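Local coordinates for flocculation protein FLO11 (Saccharomyces cerevisiae, PDB 4UYS) that mediates homotypic cell-cell adhesion of yeast through its Flo11 domain, supporting flocculation, invasive growth, pseudohypha formation and biofilm development, at residues 20-25 and 156-161; 27-32 and 142-147; 112-117 and 166-171. All blocks are in the same frame, centred on the assembly; numbering follows the deposited sequence.

Interaction 1 (20-25 and 156-161)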
loop_
_atom_site.group_PDB
_atom_site.type_symbol
_atom_site.label_atom_id
_atom_site.label_comp_id
_atom_site.label_asym_id
_atom_site.label_seq_id
_atom_site.Cartn_x
_atom_site.Cartn_y
_atom_site.Cartn_z
ATOM N N PHE A 20 0.786 -14.056 -2.366
ATOM C CA PHE A 20 1.281 -13.029 -1.458
ATOM C C PHE A 20 1.165 -13.389 0.005
ATOM O O PHE A 20 1.720 -12.720 0.845
ATOM C CB PHE A 20 0.593 -11.679 -1.719
ATOM C CG PHE A 20 0.804 -11.174 -3.113
ATOM C CD1 PHE A 20 1.960 -10.461 -3.418
ATOM C CD2 PHE A 20 -0.102 -11.419 -4.122
ATOM C CE1 PHE A 20 2.171 -10.019 -4.707
ATOM C CE2 PHE A 20 0.108 -10.983 -5.420
ATOM C CZ PHE A 20 1.256 -10.270 -5.701
ATOM N N ASN A 21 0.421 -14.434 0.313
ATOM C CA ASN A 21 0.257 -14.815 1.716
ATOM C C ASN A 21 1.459 -15.454 2.338
ATOM O O ASN A 21 1.682 -15.355 3.523
ATOM C CB ASN A 21 -0.915 -15.768 1.838
ATOM C CG ASN A 21 -2.221 -15.059 1.692
ATOM O OD1 ASN A 21 -2.320 -13.863 2.007
ATOM N ND2 ASN A 21 -3.224 -15.768 1.214
ATOM N N TRP A 22 2.216 -16.144 1.522
ATOM C CA TRP A 22 3.328 -16.913 2.027
ATOM C C TRP A 22 4.329 -16.027 2.776
ATOM O O TRP A 22 4.826 -16.376 3.828
ATOM C CB TRP A 22 3.913 -17.617 0.819
ATOM C CG TRP A 22 5.099 -18.393 1.088
ATOM C CD1 TRP A 22 5.152 -19.705 1.444
ATOM C CD2 TRP A 22 6.439 -17.948 0.965
ATOM N NE1 TRP A 22 6.457 -20.100 1.584
ATOM C CE2 TRP A 22 7.269 -19.038 1.294
ATOM C CE3 TRP A 22 7.023 -16.729 0.617
ATOM C CZ2 TRP A 22 8.656 -18.942 1.295
ATOM C CZ3 TRP A 22 8.403 -16.627 0.618
ATOM C CH2 TRP A 22 9.206 -17.733 0.951
ATOM N N HIS A 23 4.549 -14.841 2.258
ATOM C CA HIS A 23 5.505 -13.975 2.850
ATOM C C HIS A 23 5.112 -13.496 4.269
ATOM O O HIS A 23 5.914 -13.419 5.172
ATOM C CB HIS A 23 5.717 -12.852 1.851
ATOM C CG HIS A 23 6.948 -12.099 2.098
ATOM N ND1 HIS A 23 6.933 -10.831 2.620
ATOM C CD2 HIS A 23 8.241 -12.459 1.963
ATOM C CE1 HIS A 23 8.176 -10.419 2.776
ATOM N NE2 HIS A 23 8.987 -11.385 2.380
ATOM N N MET A 24 3.845 -13.155 4.456
ATOM C CA MET A 24 3.288 -12.864 5.769
ATOM C C MET A 24 3.211 -14.084 6.680
ATOM O O MET A 24 3.610 -13.994 7.830
ATOM C CB MET A 24 1.907 -12.213 5.594
ATOM C CG MET A 24 2.050 -10.782 5.067
ATOM S SD MET A 24 0.522 -9.962 4.531
ATOM C CE MET A 24 0.160 -10.866 3.038
ATOM N N ASP A 25 2.709 -15.195 6.165
ATOM C CA ASP A 25 2.603 -16.409 6.953
ATOM C C ASP A 25 3.968 -16.801 7.528
ATOM O O ASP A 25 4.080 -17.154 8.692
ATOM C CB ASP A 25 2.049 -17.538 6.105
ATOM C CG ASP A 25 0.578 -17.372 5.748
ATOM O OD1 ASP A 25 -0.150 -16.506 6.301
ATOM O OD2 ASP A 25 0.139 -18.084 4.833
ATOM N N GLN A 156 8.534 -20.973 -7.066
ATOM C CA GLN A 156 7.355 -21.752 -6.693
ATOM C C GLN A 156 6.113 -20.863 -6.617
ATOM O O GLN A 156 5.140 -21.217 -5.977
ATOM C CB GLN A 156 7.573 -22.382 -5.300
ATOM C CG GLN A 156 8.622 -23.467 -5.166
ATOM C CD GLN A 156 10.048 -22.931 -5.197
ATOM O OE1 GLN A 156 10.433 -22.050 -4.408
ATOM N NE2 GLN A 156 10.857 -23.492 -6.098
ATOM N N GLY A 157 6.129 -19.710 -7.265
ATOM C CA GLY A 157 4.958 -18.866 -7.381
ATOM C C GLY A 157 4.617 -18.081 -6.131
ATOM O O GLY A 157 3.486 -17.575 -6.046
ATOM N N HIS A 158 5.569 -17.947 -5.196
ATOM C CA HIS A 158 5.358 -17.161 -3.976
ATOM C C HIS A 158 6.016 -15.806 -4.163
ATOM O O HIS A 158 7.177 -15.709 -4.519
ATOM C CB HIS A 158 5.986 -17.775 -2.726
ATOM C CG HIS A 158 5.618 -19.171 -2.469
ATOM N ND1 HIS A 158 6.587 -20.139 -2.425
ATOM C CD2 HIS A 158 4.435 -19.781 -2.225
ATOM C CE1 HIS A 158 6.016 -21.282 -2.160
ATOM N NE2 HIS A 158 4.714 -21.108 -2.055
ATOM N N SER A 159 5.310 -14.718 -3.866
ATOM C CA SER A 159 5.956 -13.443 -3.858
ATOM C C SER A 159 6.830 -13.275 -2.642
ATOM O O SER A 159 6.547 -13.853 -1.586
ATOM C CB SER A 159 4.944 -12.292 -3.836
ATOM O OG SER A 159 5.614 -11.110 -4.150
ATOM N N GLN A 160 7.904 -12.508 -2.761
ATOM C CA GLN A 160 8.628 -12.029 -1.617
ATOM C C GLN A 160 8.141 -10.663 -1.149
ATOM O O GLN A 160 8.666 -10.129 -0.187
ATOM C CB GLN A 160 10.118 -11.959 -1.909
ATOM C CG GLN A 160 10.746 -13.213 -2.424
ATOM C CD GLN A 160 10.921 -14.255 -1.360
ATOM O OE1 GLN A 160 10.596 -14.065 -0.177
ATOM N NE2 GLN A 160 11.436 -15.399 -1.779
ATOM N N THR A 161 7.164 -10.127 -1.846
ATOM C CA THR A 161 6.383 -8.982 -1.398
ATOM C C THR A 161 5.062 -9.440 -0.808
ATOM O O THR A 161 4.692 -10.622 -0.947
ATOM C CB THR A 161 6.084 -7.964 -2.517
ATOM O OG1 THR A 161 5.132 -8.578 -3.404
ATOM C CG2 THR A 161 7.322 -7.609 -3.294
#
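W22 and H158 form the aromatic part of this contact. The five-membered ring of W22 stacks face-to-face on the imidazole of H158, with centroids 3.8 Å apart and planes tilted by 10°. W22 reaches its partner because CG stands anti to the backbone N (chi1 177°), which swings the indole off the helix toward the loop. The imidazole of H158 has the indole on one face and the backbone O of Q156 over the other, while the bond from ND1 to D154 limits its rotation.

The polar approaches are of another kind, and no hydrogen bond crosses between the two segments. Q160 O lies over one face of the H23 ring, 2.9 Å from H23 NE2, but the angle is too poor for a bond; the polar partner of H23 is D162, through ND1. Q160 bends back at its second torsion and brings OE1 in plane to the edge of the indole, 3.5 Å from W22 CZ3, its amide turned 75° from the ring.

Van der Waals contacts follow at F20, whose CD1 lies 3.5 Å from S159 CB. The F20 ring turns its edge to T161 OG1, CE1 being 3.5 Å from it; that hydroxyl has the carbonyl oxygens of G149 and F163 as hydrogen-bond partners, which must share its one proton.

Helix 21-26 is joined to the loop between strands 143-147 and 166-169 by ring faces and C-H edges. The acid partners D154 and D162 may favour protonated imidazoles, and positive charge on H158 would probably strengthen its stack on the electron-rich indole.

Interaction 2 (27-32 and 142-147). With NA (sodium ion), chain E.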
loop_
_atom_site.group_PDB
_atom_site.type_symbol
_atom_site.label_atom_id
_atom_site.label_comp_id
_atom_site.label_asym_id
_atom_site.label_seq_id
_atom_site.Cartn_x
_atom_site.Cartn_y
_atom_site.Cartn_z
ATOM N N GLN A 27 6.440 -15.037 8.337
ATOM C CA GLN A 27 6.870 -14.071 9.346
ATOM C C GLN A 27 5.893 -13.980 10.532
ATOM O O GLN A 27 6.074 -13.118 11.396
ATOM C CB GLN A 27 6.999 -12.658 8.726
ATOM C CG GLN A 27 7.972 -12.417 7.568
ATOM C CD GLN A 27 7.918 -10.991 6.999
ATOM O OE1 GLN A 27 7.310 -10.731 5.944
ATOM N NE2 GLN A 27 8.566 -10.059 7.688
ATOM N N ASN A 28 4.869 -14.817 10.579
ATOM C CA ASN A 28 3.867 -14.761 11.645
ATOM C C ASN A 28 3.131 -13.432 11.678
ATOM O O ASN A 28 2.694 -12.985 12.721
ATOM C CB ASN A 28 4.486 -15.132 13.017
ATOM C CG ASN A 28 3.466 -15.266 14.132
ATOM O OD1 ASN A 28 2.446 -15.962 14.004
ATOM N ND2 ASN A 28 3.809 -14.681 15.287
ATOM N N ILE A 29 2.976 -12.808 10.511
ATOM C CA ILE A 29 2.205 -11.606 10.368
ATOM C C ILE A 29 0.830 -11.954 9.862
ATOM O O ILE A 29 0.686 -12.746 8.940
ATOM C CB ILE A 29 2.843 -10.635 9.339
ATOM C CG1 ILE A 29 4.260 -10.242 9.756
ATOM C CG2 ILE A 29 2.026 -9.378 9.156
ATOM C CD1 ILE A 29 5.069 -9.580 8.645
ATOM N N MET A 30 -0.212 -11.441 10.499
ATOM C CA MET A 30 -1.566 -11.633 10.036
ATOM C C MET A 30 -1.652 -11.211 8.576
ATOM O O MET A 30 -1.087 -10.171 8.196
ATOM C CB MET A 30 -2.553 -10.835 10.888
ATOM C CG MET A 30 -4.002 -11.060 10.506
ATOM S SD MET A 30 -5.180 -10.046 11.429
ATOM C CE MET A 30 -4.827 -8.452 10.708
ATOM N N GLN A 31 -2.418 -11.907 7.762
ATOM C CA GLN A 31 -2.576 -11.492 6.367
ATOM C C GLN A 31 -3.325 -10.163 6.248
ATOM O O GLN A 31 -4.331 -9.914 6.891
ATOM C CB GLN A 31 -3.320 -12.583 5.609
ATOM C CG GLN A 31 -2.513 -13.846 5.418
ATOM C CD GLN A 31 -3.336 -14.961 4.882
ATOM O OE1 GLN A 31 -4.478 -14.786 4.457
ATOM N NE2 GLN A 31 -2.773 -16.138 4.904
ATOM N N TYR A 32 -2.812 -9.332 5.346
ATOM C CA TYR A 32 -3.453 -8.122 4.882
ATOM C C TYR A 32 -3.523 -8.189 3.349
ATOM O O TYR A 32 -2.665 -8.810 2.726
ATOM C CB TYR A 32 -2.709 -6.840 5.266
ATOM C CG TYR A 32 -2.678 -6.561 6.738
ATOM C CD1 TYR A 32 -1.870 -7.276 7.596
ATOM C CD2 TYR A 32 -3.391 -5.465 7.266
ATOM C CE1 TYR A 32 -1.828 -6.988 8.953
ATOM C CE2 TYR A 32 -3.352 -5.173 8.621
ATOM C CZ TYR A 32 -2.559 -5.919 9.461
ATOM O OH TYR A 32 -2.502 -5.617 10.813
ATOM N N THR A 142 3.975 -7.877 15.873
ATOM C CA THR A 142 3.415 -6.571 16.198
ATOM C C THR A 142 4.065 -5.412 15.489
ATOM O O THR A 142 3.434 -4.369 15.401
ATOM C CB THR A 142 3.469 -6.316 17.722
ATOM O OG1 THR A 142 4.811 -6.452 18.176
ATOM C CG2 THR A 142 2.576 -7.251 18.455
ATOM N N SER A 143 5.278 -5.603 14.968
ATOM C CA SER A 143 6.085 -4.543 14.358
ATOM C C SER A 143 6.632 -5.023 13.022
ATOM O O SER A 143 7.539 -5.874 13.008
ATOM C CB SER A 143 7.250 -4.232 15.289
ATOM O OG SER A 143 8.164 -3.404 14.615
ATOM N N PHE A 144 6.080 -4.524 11.916
ATOM C CA PHE A 144 6.372 -5.119 10.621
ATOM C C PHE A 144 6.104 -4.121 9.514
ATOM O O PHE A 144 5.366 -3.155 9.693
ATOM C CB PHE A 144 5.580 -6.418 10.376
ATOM C CG PHE A 144 4.095 -6.245 10.481
ATOM C CD1 PHE A 144 3.422 -6.407 11.693
ATOM C CD2 PHE A 144 3.348 -5.920 9.359
ATOM C CE1 PHE A 144 2.049 -6.222 11.782
ATOM C CE2 PHE A 144 1.987 -5.755 9.454
ATOM C CZ PHE A 144 1.337 -5.905 10.649
ATOM N N ASP A 145 6.724 -4.397 8.369
ATOM C CA ASP A 145 6.500 -3.645 7.133
ATOM C C ASP A 145 5.957 -4.625 6.114
ATOM O O ASP A 145 6.411 -5.771 6.018
ATOM C CB ASP A 145 7.843 -3.138 6.567
ATOM C CG ASP A 145 8.538 -2.114 7.425
ATOM O OD1 ASP A 145 7.933 -1.637 8.391
ATOM O OD2 ASP A 145 9.694 -1.784 7.061
ATOM N N LEU A 146 4.957 -4.162 5.365
ATOM C CA LEU A 146 4.369 -4.895 4.236
ATOM C C LEU A 146 4.676 -4.169 2.941
ATOM O O LEU A 146 4.442 -2.955 2.847
ATOM C CB LEU A 146 2.874 -5.051 4.406
ATOM C CG LEU A 146 2.466 -5.808 5.680
ATOM C CD1 LEU A 146 0.957 -5.931 5.723
ATOM C CD2 LEU A 146 3.138 -7.158 5.784
ATOM N N SER A 147 5.206 -4.881 1.965
ATOM C CA SER A 147 5.713 -4.297 0.736
ATOM C C SER A 147 4.866 -4.601 -0.477
ATOM O O SER A 147 4.282 -5.699 -0.569
ATOM C CB SER A 147 7.125 -4.789 0.478
ATOM O OG SER A 147 7.124 -6.186 0.272
HETATM NA NA NA E . 8.743 -2.277 11.021
HETATM O O HOH W 1 10.117 -4.263 12.188
HETATM O O HOH W 2 11.189 -0.903 10.816
#
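I29 lies over the ring of F144: its CG2 methyl stands 3.7 Å from the ring centroid and only 12° off the ring normal, a CH-pi contact over the middle of the face. The branch is aimed there because CG2 is anti to the backbone N, while CG1 (chi1 -59°) carries CD1 alongside the root of the phenyl group, 3.6 Å from F144 CB. Two arms of one isoleucine therefore follow the ring from its centre to its stem. Helix 21-26 ends in a Schellman motif with N28 at positive phi, after which the chain turns I29 onto the strand.

Y32 meets F144 differently. The two side chains run at about a right angle, an oblique pair with ring planes 48° apart and centroids separated by 5.9 Å. The closest atoms of the pair are Y32 CE1 and F144 CZ, 3.8 Å apart, and Y32 OH lies in plane at the phenyl edge while hydrogen-bonding to Y125. L146 fills in beside them, its CD1 methyl 3.6 Å from Y32 CD1, its CD2 methyl 4.2 Å from I29 CG2.

F144 also stacks with F123 of the adjacent strand 120-125, so the cluster continues into the five-stranded sheet. D145, next along strand 143-147, points away from this core, and its OD1 binds a sodium ion at 2.8 Å together with two waters.

Between these segments the buried contact is almost entirely apolar; polar bonds come just outside, where T141 holds the backbone at Q27 and N28. Strand alternation sends the ion-binding carboxylate to the other side.

Interaction 3 (112-117 and 166-171)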
loop_
_atom_site.group_PDB
_atom_site.type_symbol
_atom_site.label_atom_id
_atom_site.label_comp_id
_atom_site.label_asym_id
_atom_site.label_seq_id
_atom_site.Cartn_x
_atom_site.Cartn_y
_atom_site.Cartn_z
ATOM N N CYS A 112 1.949 2.840 -23.603
ATOM C CA CYS A 112 0.757 3.423 -23.002
ATOM C C CYS A 112 0.674 3.369 -21.490
ATOM O O CYS A 112 -0.103 4.130 -20.938
ATOM C CB CYS A 112 -0.523 2.792 -23.575
ATOM S SG CYS A 112 -0.884 3.302 -25.260
ATOM N N GLN A 113 1.389 2.440 -20.837
ATOM C CA GLN A 113 1.196 2.165 -19.424
ATOM C C GLN A 113 2.491 2.325 -18.639
ATOM O O GLN A 113 3.575 2.112 -19.164
ATOM C CB GLN A 113 0.669 0.741 -19.278
ATOM C CG GLN A 113 -0.755 0.566 -19.791
ATOM C CD GLN A 113 -1.188 -0.883 -19.918
ATOM O OE1 GLN A 113 -0.496 -1.708 -20.500
ATOM N NE2 GLN A 113 -2.318 -1.197 -19.330
ATOM N N VAL A 114 2.337 2.656 -17.361
ATOM C CA VAL A 114 3.443 2.977 -16.458
ATOM C C VAL A 114 3.235 2.272 -15.114
ATOM O O VAL A 114 2.125 2.205 -14.619
ATOM C CB VAL A 114 3.630 4.510 -16.303
ATOM C CG1 VAL A 114 2.400 5.165 -15.705
ATOM C CG2 VAL A 114 4.889 4.847 -15.554
ATOM N N TRP A 115 4.326 1.772 -14.566
ATOM C CA TRP A 115 4.307 1.089 -13.266
ATOM C C TRP A 115 4.149 2.047 -12.100
ATOM O O TRP A 115 4.780 3.110 -12.010
ATOM C CB TRP A 115 5.612 0.324 -13.032
ATOM C CG TRP A 115 5.712 -1.013 -13.727
ATOM C CD1 TRP A 115 6.444 -1.286 -14.844
ATOM C CD2 TRP A 115 5.081 -2.245 -13.349
ATOM N NE1 TRP A 115 6.321 -2.607 -15.187
ATOM C CE2 TRP A 115 5.480 -3.221 -14.294
ATOM C CE3 TRP A 115 4.247 -2.603 -12.291
ATOM C CZ2 TRP A 115 5.055 -4.549 -14.204
ATOM C CZ3 TRP A 115 3.838 -3.905 -12.203
ATOM C CH2 TRP A 115 4.240 -4.866 -13.147
ATOM N N MET A 116 3.337 1.662 -11.126
ATOM C CA MET A 116 3.369 2.243 -9.810
ATOM C C MET A 116 4.731 2.008 -9.187
ATOM O O MET A 116 5.202 0.872 -9.175
ATOM C CB MET A 116 2.311 1.575 -8.934
ATOM C CG MET A 116 2.164 2.145 -7.539
ATOM S SD MET A 116 0.955 1.227 -6.541
ATOM C CE MET A 116 1.965 -0.120 -5.996
ATOM N N PRO A 117 5.370 3.074 -8.659
ATOM C CA PRO A 117 6.596 2.832 -7.872
ATOM C C PRO A 117 6.203 2.119 -6.562
ATOM O O PRO A 117 5.198 2.447 -5.957
ATOM C CB PRO A 117 7.129 4.246 -7.608
ATOM C CG PRO A 117 5.902 5.099 -7.600
ATOM C CD PRO A 117 4.960 4.496 -8.624
ATOM N N PHE A 166 1.170 -2.654 -9.441
ATOM C CA PHE A 166 0.117 -2.189 -10.313
ATOM C C PHE A 166 0.691 -1.273 -11.388
ATOM O O PHE A 166 1.760 -0.684 -11.223
ATOM C CB PHE A 166 -0.885 -1.324 -9.517
ATOM C CG PHE A 166 -1.685 -2.158 -8.518
ATOM C CD1 PHE A 166 -1.198 -2.436 -7.255
ATOM C CD2 PHE A 166 -2.937 -2.618 -8.837
ATOM C CE1 PHE A 166 -1.926 -3.217 -6.367
ATOM C CE2 PHE A 166 -3.667 -3.401 -7.954
ATOM C CZ PHE A 166 -3.167 -3.662 -6.712
ATOM N N TYR A 167 -0.033 -1.184 -12.487
ATOM C CA TYR A 167 0.268 -0.211 -13.527
ATOM C C TYR A 167 -1.028 0.368 -14.090
ATOM O O TYR A 167 -2.131 -0.134 -13.881
ATOM C CB TYR A 167 1.170 -0.787 -14.600
ATOM C CG TYR A 167 0.767 -2.053 -15.329
ATOM C CD1 TYR A 167 -0.146 -2.045 -16.374
ATOM C CD2 TYR A 167 1.369 -3.272 -15.047
ATOM C CE1 TYR A 167 -0.436 -3.169 -17.098
ATOM C CE2 TYR A 167 1.074 -4.406 -15.764
ATOM C CZ TYR A 167 0.159 -4.340 -16.783
ATOM O OH TYR A 167 -0.166 -5.433 -17.557
ATOM N N TRP A 168 -0.871 1.482 -14.814
ATOM C CA TRP A 168 -2.014 2.216 -15.340
ATOM C C TRP A 168 -1.556 3.079 -16.526
ATOM O O TRP A 168 -0.376 3.136 -16.849
ATOM C CB TRP A 168 -2.647 3.088 -14.262
ATOM C CG TRP A 168 -1.703 4.018 -13.559
ATOM C CD1 TRP A 168 -1.197 5.180 -14.032
ATOM C CD2 TRP A 168 -1.148 3.847 -12.259
ATOM N NE1 TRP A 168 -0.378 5.761 -13.103
ATOM C CE2 TRP A 168 -0.332 4.964 -12.002
ATOM C CE3 TRP A 168 -1.301 2.884 -11.247
ATOM C CZ2 TRP A 168 0.312 5.153 -10.790
ATOM C CZ3 TRP A 168 -0.667 3.093 -10.038
ATOM C CH2 TRP A 168 0.126 4.227 -9.825
ATOM N N ASN A 169 -2.488 3.754 -17.174
ATOM C CA ASN A 169 -2.135 4.541 -18.348
ATOM C C ASN A 169 -1.350 5.803 -18.022
ATOM O O ASN A 169 -1.699 6.531 -17.131
ATOM C CB ASN A 169 -3.364 4.881 -19.169
ATOM C CG ASN A 169 -3.860 3.738 -20.039
ATOM O OD1 ASN A 169 -3.700 2.566 -19.707
ATOM N ND2 ASN A 169 -4.450 4.074 -21.188
ATOM N N ILE A 170 -0.303 6.010 -18.806
ATOM C CA ILE A 170 0.489 7.242 -18.728
ATOM C C ILE A 170 -0.429 8.431 -18.893
ATOM O O ILE A 170 -1.261 8.482 -19.798
ATOM C CB ILE A 170 1.602 7.240 -19.796
ATOM C CG1 ILE A 170 2.569 6.065 -19.577
ATOM C CG2 ILE A 170 2.331 8.587 -19.853
ATOM C CD1 ILE A 170 3.447 5.746 -20.768
ATOM N N ASP A 171 -0.296 9.396 -17.983
ATOM C CA ASP A 171 -1.104 10.618 -17.918
ATOM C C ASP A 171 -2.592 10.355 -17.768
ATOM O O ASP A 171 -3.410 11.230 -17.979
ATOM C CB ASP A 171 -0.857 11.552 -19.123
ATOM C CG ASP A 171 0.568 11.980 -19.242
ATOM O OD1 ASP A 171 1.315 11.854 -18.263
ATOM O OD2 ASP A 171 0.919 12.481 -20.337
HETATM O O HOH W 3 -1.274 6.675 -21.896
HETATM O O HOH W 4 -3.955 0.564 -17.758
HETATM O O HOH W 5 -0.315 -4.398 -20.582
HETATM O O HOH W 6 4.156 -1.670 -8.715
#
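Y167, W168 and V114 have the most surface buried where strands 113-115 and 166-169 pair antiparallel. Y167 turns a ring edge to the face of W115: centroids are 5.1 Å apart and planes 79° to each other, a T-shaped pair across a non-hydrogen-bonded position. With CG between the backbone N and carbonyl carbon (chi1 55°), the phenol rises between W115 and Q113, whose NE2 lies in plane at the opposite ring edge, 3.5 Å from Y167 CE1. One water joins Q113 OE1 to Y167 OH.

On the other face, V114 and W168 are a hydrogen-bonded pair, with V114 N to W168 O at 2.8 Å and W168 N to V114 O at 3.1 Å. The W168 indole lies against the partner strand, one face turned to V114 O and M116 N. M116 CB approaches W168 CZ3 to 3.5 Å, and M116 SD stands at the edge of the six-membered ring, a Met-aromatic contact. V114 CB packs on I170 CG1 at 3.8 Å.

Further bonds, I170 N to C112 O and M116 N to F166 O, extend the pairing past both strand ends, and C112 is disulfide-bonded to C176. Strand 166-169 is central in its three-stranded sheet, flanked by 113-115 and by 12-13, where V12 contacts Q113 and Y167. The W168 side faces strands 32-43 and 46-55, with Y47 of the latter edge-to-face on W168.

In the fold
Interactions 1 and 2 are neighbours, with centres 12 Å apart, and touch directly: M24 O with I29 N and D25 OD1 with Q31 NE2 are probable hydrogen bonds. Interaction 2 is nested inside the chain loop closed by interaction 1, and helix 21-26 runs straight into 27-32. Interaction 3 lies about 24 and 27 Å away from their centres, on the opposite side of the chain's centre from interaction 2. Its segments alternate with theirs along the chain, and strand 143-147 is followed by strand 166-169 after the loop holding 156-161. The crossed connections are consistent with the sheets belonging to one compact Flo11 domain, the part of the protein that carries the homophilic binding.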